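Local coordinates for protein PT26-6P (Thermococcus sp., PDB 2WB7) that is of unknown function but is encoded by an archaeal extrachromosomal mobile element and contains immunoglobulin-like domains together with a helical domain, at residues Y42-I53 with F208-A217. Residues are numbered along the deposited sequence; the frame is centred on the assembly and turned at random.
Sequences YGNGGTAGQVLI and FTLKAETTTA
Where two beta sheets pack in the part of the chain that carries the first immunoglobulin-like domain, Val-51, Ile-53 and the loop of the hairpin formed by strands 39-44 and 52-62 pack against Phe-208, Leu-210 and Ala-212 on one face of strand 198-213. Ile-53 uses both branches: CD1 lies 4.0 Å from Leu-210 CB, while CG2 reaches Ala-212 CB at 3.8 Å. Leu-210 CD1 lies 3.7 Å from Val-51 CB, and Val-51 CG2 continues to Phe-208 CE1, the side chains of Val-51 and Phe-208 crossing at about a right angle. Leu-73 touches Val-51 and Ile-53 from strand 66-75, and Val-85 of strand 85-96 touches Val-51 and Phe-208.

At the Phe-208 end, Gln-50 packs along the aromatic side chain. Its CB sits over one ring face near the rim, and the bend at chi2 (92°) brings the amide back to the root of the phenyl, Gln-50 NE2 lying 3.4 Å from Phe-208 CB with the Gln-50 amide and Phe-208 ring planes 43° apart. With Gln-50 replaced by an alanine, the amide would be gone, and the base of the Phe-208 ring would probably lose the group that packs against it.

At the other end Tyr-42 CB meets Thr-214 CG2, while Thr-214 OG1 is hydrogen-bonded to Glu-164 OE1 and Ile-165 N. The direct polar link is slight, a weak bond of 3.5 Å from Thr-215 N to Tyr-42 O. A water accepts from Asn-44 N and donates to Glu-213 O (2.6 Å), bridging backbones that do not bond directly there. The two elements are therefore joined mainly by apolar packing, with hydrogen bonding, partly through water, confined to the Tyr-42 end.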
loop_
_atom_site.group_PDB
_atom_site.type_symbol
_atom_site.label_atom_id
_atom_site.label_comp_id
_atom_site.label_asym_id
_atom_site.label_seq_id
_atom_site.Cartn_x
_atom_site.Cartn_y
_atom_site.Cartn_z
ATOM N N TYR A 42 12.869 -1.155 -22.034
ATOM C CA TYR A 42 13.673 -1.835 -21.038
ATOM C C TYR A 42 14.959 -2.280 -21.697
ATOM O O TYR A 42 15.958 -2.506 -21.026
ATOM C CB TYR A 42 12.935 -3.048 -20.470
ATOM C CG TYR A 42 11.965 -2.728 -19.349
ATOM C CD1 TYR A 42 11.421 -1.451 -19.202
ATOM C CD2 TYR A 42 11.574 -3.709 -18.451
ATOM C CE1 TYR A 42 10.517 -1.163 -18.173
ATOM C CE2 TYR A 42 10.674 -3.431 -17.428
ATOM C CZ TYR A 42 10.160 -2.165 -17.291
ATOM O OH TYR A 42 9.275 -1.927 -16.276
ATOM N N GLY A 43 14.920 -2.414 -23.019
ATOM C CA GLY A 43 16.116 -2.715 -23.800
ATOM C C GLY A 43 15.803 -3.253 -25.179
ATOM O O GLY A 43 14.638 -3.412 -25.539
ATOM N N ASN A 44 16.846 -3.545 -25.952
ATOM C CA ASN A 44 16.675 -4.001 -27.335
ATOM C C ASN A 44 17.727 -5.005 -27.808
ATOM O O ASN A 44 18.742 -5.216 -27.143
ATOM C CB ASN A 44 16.640 -2.802 -28.292
ATOM C CG ASN A 44 17.773 -1.846 -28.060
ATOM O OD1 ASN A 44 18.939 -2.218 -28.132
ATOM N ND2 ASN A 44 17.438 -0.601 -27.773
ATOM N N GLY A 45 17.464 -5.634 -28.950
ATOM C CA GLY A 45 18.421 -6.568 -29.529
ATOM C C GLY A 45 19.563 -5.773 -30.133
ATOM O O GLY A 45 19.470 -4.544 -30.262
ATOM N N GLY A 46 20.657 -6.445 -30.487
ATOM C CA GLY A 46 21.683 -5.791 -31.301
ATOM C C GLY A 46 20.970 -5.111 -32.466
ATOM O O GLY A 46 19.959 -5.631 -32.962
ATOM N N THR A 47 21.454 -3.945 -32.893
ATOM C CA THR A 47 20.778 -3.192 -33.959
ATOM C C THR A 47 21.101 -3.753 -35.363
ATOM O O THR A 47 20.946 -3.075 -36.380
ATOM C CB THR A 47 21.061 -1.672 -33.849
ATOM O OG1 THR A 47 22.479 -1.448 -33.828
ATOM C CG2 THR A 47 20.422 -1.100 -32.566
ATOM N N ALA A 48 21.543 -5.009 -35.386
ATOM C CA ALA A 48 21.682 -5.786 -36.609
ATOM C C ALA A 48 20.722 -6.979 -36.548
ATOM O O ALA A 48 20.163 -7.285 -35.490
ATOM C CB ALA A 48 23.113 -6.268 -36.759
ATOM N N GLY A 49 20.530 -7.662 -37.671
ATOM C CA GLY A 49 19.677 -8.843 -37.688
ATOM C C GLY A 49 18.438 -8.651 -38.540
ATOM O O GLY A 49 17.940 -7.532 -38.696
ATOM N N GLN A 50 17.944 -9.755 -39.098
ATOM C CA GLN A 50 16.765 -9.741 -39.957
ATOM C C GLN A 50 15.541 -9.226 -39.206
ATOM O O GLN A 50 14.442 -9.152 -39.765
ATOM C CB GLN A 50 16.471 -11.150 -40.489
ATOM C CG GLN A 50 17.607 -11.813 -41.264
ATOM C CD GLN A 50 18.503 -12.647 -40.366
ATOM O OE1 GLN A 50 18.731 -12.298 -39.201
ATOM N NE2 GLN A 50 19.015 -13.765 -40.901
ATOM N N VAL A 51 15.731 -8.911 -37.927
ATOM C CA VAL A 51 14.669 -8.393 -37.078
ATOM C C VAL A 51 15.289 -7.513 -35.991
ATOM O O VAL A 51 16.288 -7.877 -35.368
ATOM C CB VAL A 51 13.873 -9.532 -36.415
ATOM C CG1 VAL A 51 12.672 -8.977 -35.691
ATOM C CG2 VAL A 51 13.449 -10.552 -37.439
ATOM N N LEU A 52 14.710 -6.336 -35.789
ATOM C CA LEU A 52 15.088 -5.483 -34.678
ATOM C C LEU A 52 14.139 -5.804 -33.532
ATOM O O LEU A 52 12.930 -5.926 -33.743
ATOM C CB LEU A 52 14.994 -4.005 -35.058
ATOM C CG LEU A 52 16.235 -3.368 -35.690
ATOM C CD1 LEU A 52 17.443 -3.391 -34.722
ATOM C CD2 LEU A 52 16.562 -4.066 -36.999
ATOM N N ILE A 53 14.681 -5.967 -32.327
ATOM C CA ILE A 53 13.865 -6.335 -31.173
ATOM C C ILE A 53 13.891 -5.239 -30.121
ATOM O O ILE A 53 14.964 -4.809 -29.703
ATOM C CB ILE A 53 14.354 -7.650 -30.532
ATOM C CG1 ILE A 53 14.613 -8.705 -31.617
ATOM C CG2 ILE A 53 13.355 -8.136 -29.488
ATOM C CD1 ILE A 53 14.886 -10.113 -31.090
ATOM N N PHE A 208 17.730 -17.956 -38.769
ATOM C CA PHE A 208 18.283 -17.044 -37.777
ATOM C C PHE A 208 17.725 -17.343 -36.393
ATOM O O PHE A 208 16.632 -17.900 -36.234
ATOM C CB PHE A 208 18.018 -15.575 -38.145
ATOM C CG PHE A 208 16.561 -15.233 -38.242
ATOM C CD1 PHE A 208 15.838 -14.851 -37.111
ATOM C CD2 PHE A 208 15.909 -15.298 -39.461
ATOM C CE1 PHE A 208 14.489 -14.547 -37.196
ATOM C CE2 PHE A 208 14.560 -14.986 -39.557
ATOM C CZ PHE A 208 13.846 -14.615 -38.420
ATOM N N THR A 209 18.514 -16.987 -35.393
ATOM C CA THR A 209 18.076 -17.005 -34.021
ATOM C C THR A 209 18.537 -15.685 -33.429
ATOM O O THR A 209 19.733 -15.451 -33.239
ATOM C CB THR A 209 18.679 -18.169 -33.238
ATOM O OG1 THR A 209 18.051 -19.388 -33.647
ATOM C CG2 THR A 209 18.461 -17.963 -31.747
ATOM N N LEU A 210 17.587 -14.789 -33.200
ATOM C CA LEU A 210 17.924 -13.498 -32.642
ATOM C C LEU A 210 17.517 -13.483 -31.183
ATOM O O LEU A 210 16.549 -14.142 -30.777
ATOM C CB LEU A 210 17.274 -12.370 -33.453
ATOM C CG LEU A 210 17.740 -12.342 -34.920
ATOM C CD1 LEU A 210 17.108 -11.195 -35.711
ATOM C CD2 LEU A 210 19.266 -12.281 -35.025
ATOM N N LYS A 211 18.283 -12.757 -30.387
ATOM C CA LYS A 211 18.070 -12.743 -28.959
ATOM C C LYS A 211 18.366 -11.356 -28.413
ATOM O O LYS A 211 19.387 -10.747 -28.741
ATOM C CB LYS A 211 18.944 -13.802 -28.286
ATOM C CG LYS A 211 19.529 -13.377 -26.945
ATOM C CD LYS A 211 20.717 -14.272 -26.573
ATOM C CE LYS A 211 21.448 -13.761 -25.333
ATOM N NZ LYS A 211 20.585 -13.848 -24.117
ATOM N N ALA A 212 17.439 -10.858 -27.602
ATOM C CA ALA A 212 17.576 -9.564 -26.958
ATOM C C ALA A 212 17.391 -9.738 -25.459
ATOM O O ALA A 212 16.802 -10.713 -24.997
ATOM C CB ALA A 212 16.562 -8.566 -27.527
ATOM N N GLU A 213 17.914 -8.788 -24.701
ATOM C CA GLU A 213 17.835 -8.832 -23.255
ATOM C C GLU A 213 17.798 -7.413 -22.697
ATOM O O GLU A 213 18.286 -6.480 -23.329
ATOM C CB GLU A 213 19.037 -9.581 -22.708
ATOM C CG GLU A 213 19.109 -9.674 -21.210
ATOM C CD GLU A 213 20.264 -10.533 -20.790
ATOM O OE1 GLU A 213 21.068 -10.077 -19.942
ATOM O OE2 GLU A 213 20.372 -11.657 -21.341
ATOM N N THR A 214 17.218 -7.248 -21.516
ATOM C CA THR A 214 17.127 -5.925 -20.916
ATOM C C THR A 214 18.336 -5.655 -20.036
ATOM O O THR A 214 19.150 -6.548 -19.799
ATOM C CB THR A 214 15.825 -5.754 -20.108
ATOM O OG1 THR A 214 15.739 -6.777 -19.110
ATOM C CG2 THR A 214 14.618 -5.866 -21.030
ATOM N N THR A 215 18.450 -4.425 -19.554
ATOM C CA THR A 215 19.559 -4.075 -18.678
ATOM C C THR A 215 19.059 -3.311 -17.462
ATOM O O THR A 215 18.511 -2.223 -17.595
ATOM C CB THR A 215 20.603 -3.212 -19.423
ATOM O OG1 THR A 215 20.677 -3.625 -20.798
ATOM C CG2 THR A 215 21.976 -3.352 -18.767
ATOM N N THR A 216 19.237 -3.877 -16.274
ATOM C CA THR A 216 18.733 -3.221 -15.072
ATOM C C THR A 216 17.210 -3.035 -15.162
ATOM O O THR A 216 16.658 -2.023 -14.726
ATOM C CB THR A 216 19.446 -1.862 -14.851
ATOM O OG1 THR A 216 20.845 -2.034 -15.097
ATOM C CG2 THR A 216 19.241 -1.343 -13.432
ATOM N N ALA A 217 16.534 -4.027 -15.730
ATOM C CA ALA A 217 15.076 -4.015 -15.768
ATOM C C ALA A 217 14.523 -3.738 -14.377
ATOM O O ALA A 217 13.666 -2.873 -14.206
ATOM C CB ALA A 217 14.543 -5.341 -16.292
HETATM O O HOH W 1 18.965 -3.945 -23.553
#